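Local coordinates for protein Pcdhgb2 (Mus musculus, PDB 5SZR) that probably mediates calcium-dependent cell adhesion through its cadherin repeats and may help establish specific neuronal connections in the brain, at residues 264-268 / 279-283; 285-289 / 358-362. All coordinates share one frame; numbering follows the deposited sequence. Where two conformers were deposited one is given.

The two contacts follow one another along the chain, with centres about 18 Å apart. Contact 1 lies within one cadherin domain and is partly buried. Contact 2 is a surface contact and joins that domain to the next one. The loop between strands 276-279 and 290-299 supplies a segment to both: residues 279-283 to contact 1 and 285-289 to contact 2. The chemistry changes along this loop. Contact 1 relies on aromatic rings, an arginine stacked on one of them and hydrogen bonds to a serine. In contact 2, carboxylates from both segments share one calcium ion, with two more calcium ions alongside. They meet directly where F267 CE1 packs on L288 CD2 at 4.1 Å.

Contact 1. Residues 264-268 / 279-283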
loop_
_atom_site.group_PDB
_atom_site.type_symbol
_atom_site.label_atom_id
_atom_site.label_comp_id
_atom_site.label_asym_id
_atom_site.label_seq_id
_atom_site.Cartn_x
_atom_site.Cartn_y
_atom_site.Cartn_z
ATOM N N LEU A 264 7.350 32.486 -13.752
ATOM C CA LEU A 264 7.645 31.153 -13.233
ATOM C C LEU A 264 7.651 30.119 -14.353
ATOM O O LEU A 264 8.564 29.290 -14.445
ATOM C CB LEU A 264 6.632 30.777 -12.148
ATOM C CG LEU A 264 6.779 29.459 -11.374
ATOM C CD1 LEU A 264 6.018 28.320 -12.047
ATOM C CD2 LEU A 264 8.246 29.090 -11.178
ATOM N N SER A 265 6.633 30.154 -15.216
ATOM C CA SER A 265 6.569 29.210 -16.327
ATOM C C SER A 265 7.775 29.342 -17.246
ATOM O O SER A 265 8.165 28.370 -17.904
ATOM C CB SER A 265 5.274 29.420 -17.113
ATOM O OG SER A 265 5.184 28.524 -18.208
ATOM N N SER A 266 8.383 30.526 -17.295
ATOM C CA SER A 266 9.547 30.748 -18.141
ATOM C C SER A 266 10.816 30.114 -17.587
ATOM O O SER A 266 11.823 30.070 -18.302
ATOM C CB SER A 266 9.763 32.248 -18.341
ATOM O OG SER A 266 10.888 32.490 -19.164
ATOM N N PHE A 267 10.800 29.628 -16.346
ATOM C CA PHE A 267 11.976 29.017 -15.733
ATOM C C PHE A 267 11.868 27.498 -15.660
ATOM O O PHE A 267 12.728 26.783 -16.186
ATOM C CB PHE A 267 12.204 29.592 -14.330
ATOM C CG PHE A 267 12.918 30.912 -14.325
ATOM C CD1 PHE A 267 14.229 31.002 -13.892
ATOM C CD2 PHE A 267 12.280 32.058 -14.761
ATOM C CE1 PHE A 267 14.890 32.218 -13.889
ATOM C CE2 PHE A 267 12.936 33.274 -14.760
ATOM C CZ PHE A 267 14.242 33.354 -14.322
ATOM N N VAL A 268 10.829 26.989 -15.001
ATOM C CA VAL A 268 10.701 25.563 -14.739
ATOM C C VAL A 268 9.248 25.138 -14.896
ATOM O O VAL A 268 8.320 25.933 -14.718
ATOM C CB VAL A 268 11.216 25.187 -13.333
ATOM C CG1 VAL A 268 12.731 25.344 -13.257
ATOM C CG2 VAL A 268 10.532 26.041 -12.280
ATOM N N ALA A 279 13.882 22.468 -16.993
ATOM C CA ALA A 279 14.302 23.860 -17.083
ATOM C C ALA A 279 13.780 24.431 -18.393
ATOM O O ALA A 279 14.088 23.907 -19.469
ATOM C CB ALA A 279 15.823 23.971 -17.006
ATOM N N GLN A 280 12.982 25.493 -18.307
ATOM C CA GLN A 280 12.342 26.072 -19.479
ATOM C C GLN A 280 13.210 27.099 -20.195
ATOM O O GLN A 280 12.813 27.588 -21.258
ATOM C CB GLN A 280 11.012 26.722 -19.082
ATOM C CG GLN A 280 10.081 25.803 -18.296
ATOM C CD GLN A 280 9.236 24.915 -19.187
ATOM O OE1 GLN A 280 8.033 25.134 -19.331
ATOM N NE2 GLN A 280 9.858 23.905 -19.787
ATOM N N ARG A 281 14.373 27.436 -19.643
ATOM C CA ARG A 281 15.254 28.419 -20.253
ATOM C C ARG A 281 16.693 28.083 -19.901
ATOM O O ARG A 281 16.963 27.309 -18.980
ATOM C CB ARG A 281 14.925 29.838 -19.787
ATOM C CG ARG A 281 15.198 30.064 -18.307
ATOM C CD ARG A 281 15.387 31.539 -17.988
ATOM N NE ARG A 281 14.219 32.337 -18.345
ATOM C CZ ARG A 281 14.054 33.609 -17.999
ATOM N NH1 ARG A 281 12.960 34.261 -18.364
ATOM N NH2 ARG A 281 14.983 34.227 -17.284
ATOM N N ALA A 282 17.619 28.687 -20.640
ATOM C CA ALA A 282 19.035 28.582 -20.315
ATOM C C ALA A 282 19.336 29.437 -19.091
ATOM O O ALA A 282 19.162 30.660 -19.122
ATOM C CB ALA A 282 19.889 29.025 -21.502
ATOM N N PHE A 283 19.767 28.798 -18.007
ATOM C CA PHE A 283 20.103 29.539 -16.801
ATOM C C PHE A 283 21.443 30.253 -16.964
ATOM O O PHE A 283 22.347 29.776 -17.655
ATOM C CB PHE A 283 20.143 28.604 -15.594
ATOM C CG PHE A 283 18.819 27.957 -15.278
ATOM C CD1 PHE A 283 18.769 26.676 -14.754
ATOM C CD2 PHE A 283 17.630 28.633 -15.493
ATOM C CE1 PHE A 283 17.550 26.073 -14.456
ATOM C CE2 PHE A 283 16.407 28.035 -15.195
ATOM C CZ PHE A 283 16.370 26.755 -14.676
#
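R281 folds over F267 and holds S266 at the same time. Its CD lies over the ring face of F267, 4.1 Å from the centroid. The guanidinium continues over the ring, flat but off-centre, with the two planes 28° apart. A bend at chi3 (59°) turns the chain along the ring. NH1 of R281 donates to S266 OG at 2.8 Å, tilted somewhat from the guanidinium plane. NE of R281 adds weak bonds to S266 O and OG. A leucine in place of R281 would probably leave S266 OG without this donor and strip the F267 ring of its cation-pi partner.

The tight side is mostly apolar. CD1 of F267 meets CE2 of F283 at 3.9 Å, and V268 CG1 reaches the edge of the F283 ring at CZ. V268 and A279 form a non-hydrogen-bonded antiparallel pair, with both side chains buried on one face of the sheet. The polar exception is Q280 N, which donates nearly straight to F267 O, but the 2.5 Å length is doubtfully short. The looser side holds the exposed S265, where Q280 CG rests on S265 O at 3.2 Å.

The pair V268-A279 joins strands 268-270 and 276-279 of this cadherin sandwich. V268 also packs on I254 of strand 250-257 and on F291 and L293 of strand 290-299, while F283 meets F291 edge-to-face.

Contact 2. Residues 285-289 / 358-362; sequences HEQLR and DADSG. With CA (calcium ion), chain R; CA (calcium ion), chain Q; CA (calcium ion), chain P.
H285 faces S361 across the calcium-bound linker between the cadherin repeats EC5 and EC6. H285 and E286 belong to a DXE motif (D284 to E286), the counterpart of the cadherin DRE. The ring edge of H285 meets S361: the first torsion (172°) swings the ring away from the backbone N, and NE2 makes a weak hydrogen bond to S361 OG at 3.3 Å. ND1 is hydrogen-bonded elsewhere; the stronger polar partner of H285 is V315.

E286 comes next and binds two calcium ions. Its OE1 is 2.3 Å from the chain P ion. OE1 makes a longer bond, 2.8 Å, to the chain Q ion. OE2 binds that ion too, at 2.4 Å. D360 OD1 joins it at 2.5 Å, so the metal links two carboxylates that would otherwise probably repel. Their planes stand 62° apart. E226, D284, D317 and D320 complete much of this cluster. E286 CG also rests against A359 O.

Further on, R289 only approaches S361, with NH1 4.1 Å from OG.

On the EC6 side, D358 and D360 belong to a DXD motif, another cadherin calcium motif. D360 OD2 reaches the third calcium, in chain R, which both oxygens of D358 chelate. An Asx turn links the two residues: D360 N donates at 3.1 Å to the anti lone pair of D358 OD1.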
loop_
_atom_site.group_PDB
_atom_site.type_symbol
_atom_site.label_atom_id
_atom_site.label_comp_id
_atom_site.label_asym_id
_atom_site.label_seq_id
_atom_site.Cartn_x
_atom_site.Cartn_y
_atom_site.Cartn_z
ATOM N N HIS A 285 24.252 31.801 -14.471
ATOM C CA HIS A 285 24.698 31.898 -13.083
ATOM C C HIS A 285 25.010 33.336 -12.687
ATOM O O HIS A 285 24.871 33.702 -11.514
ATOM C CB HIS A 285 25.925 31.008 -12.871
ATOM C CG HIS A 285 26.584 31.183 -11.537
ATOM N ND1 HIS A 285 26.210 30.463 -10.422
ATOM C CD2 HIS A 285 27.599 31.987 -11.142
ATOM C CE1 HIS A 285 26.963 30.821 -9.397
ATOM N NE2 HIS A 285 27.813 31.744 -9.806
ATOM N N GLU A 286 25.420 34.165 -13.644
ATOM C CA GLU A 286 25.763 35.544 -13.330
ATOM C C GLU A 286 24.535 36.402 -13.042
ATOM O O GLU A 286 24.665 37.432 -12.371
ATOM C CB GLU A 286 26.591 36.139 -14.468
ATOM C CG GLU A 286 28.073 35.738 -14.441
ATOM C CD GLU A 286 28.317 34.261 -14.724
ATOM O OE1 GLU A 286 27.782 33.745 -15.721
ATOM O OE2 GLU A 286 29.058 33.619 -13.953
ATOM N N GLN A 287 23.352 36.005 -13.522
ATOM C CA GLN A 287 22.126 36.723 -13.198
ATOM C C GLN A 287 21.454 36.171 -11.943
ATOM O O GLN A 287 21.032 36.946 -11.080
ATOM C CB GLN A 287 21.155 36.684 -14.384
ATOM C CG GLN A 287 21.565 37.574 -15.550
ATOM C CD GLN A 287 21.700 39.035 -15.155
ATOM O OE1 GLN A 287 20.836 39.589 -14.474
ATOM N NE2 GLN A 287 22.793 39.664 -15.573
ATOM N N LEU A 288 21.354 34.851 -11.820
ATOM C CA LEU A 288 20.675 34.240 -10.685
ATOM C C LEU A 288 21.383 32.954 -10.293
ATOM O O LEU A 288 21.559 32.058 -11.124
ATOM C CB LEU A 288 19.205 33.955 -11.016
ATOM C CG LEU A 288 18.322 33.386 -9.904
ATOM C CD1 LEU A 288 18.274 34.332 -8.708
ATOM C CD2 LEU A 288 16.930 33.132 -10.448
ATOM N N ARG A 289 21.777 32.865 -9.025
ATOM C CA ARG A 289 22.501 31.705 -8.530
ATOM C C ARG A 289 21.587 30.605 -8.013
ATOM O O ARG A 289 21.995 29.438 -8.003
ATOM C CB ARG A 289 23.473 32.128 -7.420
ATOM C CG ARG A 289 24.599 33.038 -7.906
ATOM C CD ARG A 289 25.012 34.039 -6.837
ATOM N NE ARG A 289 26.007 33.507 -5.912
ATOM C CZ ARG A 289 27.262 33.940 -5.837
ATOM N NH1 ARG A 289 27.678 34.916 -6.631
ATOM N NH2 ARG A 289 28.102 33.403 -4.963
ATOM N N ASP A 358 36.895 39.355 -13.770
ATOM C CA ASP A 358 36.321 38.147 -14.360
ATOM C C ASP A 358 34.908 37.983 -13.824
ATOM O O ASP A 358 34.710 37.943 -12.607
ATOM C CB ASP A 358 37.180 36.921 -14.029
ATOM C CG ASP A 358 36.880 35.733 -14.921
ATOM O OD1 ASP A 358 35.714 35.293 -14.971
ATOM O OD2 ASP A 358 37.816 35.234 -15.576
ATOM N N ALA A 359 33.930 37.884 -14.729
ATOM C CA ALA A 359 32.524 37.866 -14.337
ATOM C C ALA A 359 32.100 36.574 -13.647
ATOM O O ALA A 359 31.003 36.531 -13.074
ATOM C CB ALA A 359 31.635 38.102 -15.561
ATOM N N ASP A 360 32.922 35.528 -13.686
ATOM C CA ASP A 360 32.518 34.239 -13.140
ATOM C C ASP A 360 32.733 34.184 -11.632
ATOM O O ASP A 360 32.905 35.226 -10.987
ATOM C CB ASP A 360 33.280 33.116 -13.844
ATOM C CG ASP A 360 32.971 33.050 -15.329
ATOM O OD1 ASP A 360 31.807 33.291 -15.703
ATOM O OD2 ASP A 360 33.885 32.766 -16.128
ATOM N N SER A 361 32.719 32.981 -11.060
ATOM C CA SER A 361 32.871 32.785 -9.625
ATOM C C SER A 361 33.876 31.671 -9.360
ATOM O O SER A 361 34.231 30.899 -10.255
ATOM C CB SER A 361 31.529 32.447 -8.961
ATOM O OG SER A 361 30.571 33.459 -9.208
ATOM N N GLY A 362 34.337 31.602 -8.112
ATOM C CA GLY A 362 35.252 30.550 -7.704
ATOM C C GLY A 362 36.507 30.504 -8.548
ATOM O O GLY A 362 37.078 31.537 -8.928
HETATM CA CA CA R . 36.310 33.130 -16.140
HETATM CA CA CA Q . 29.772 31.862 -15.371
HETATM CA CA CA P . 26.805 33.037 -17.690
HETATM O O HOH W 1 27.718 35.198 -18.795
HETATM O O HOH W 2 25.135 32.633 -19.365
#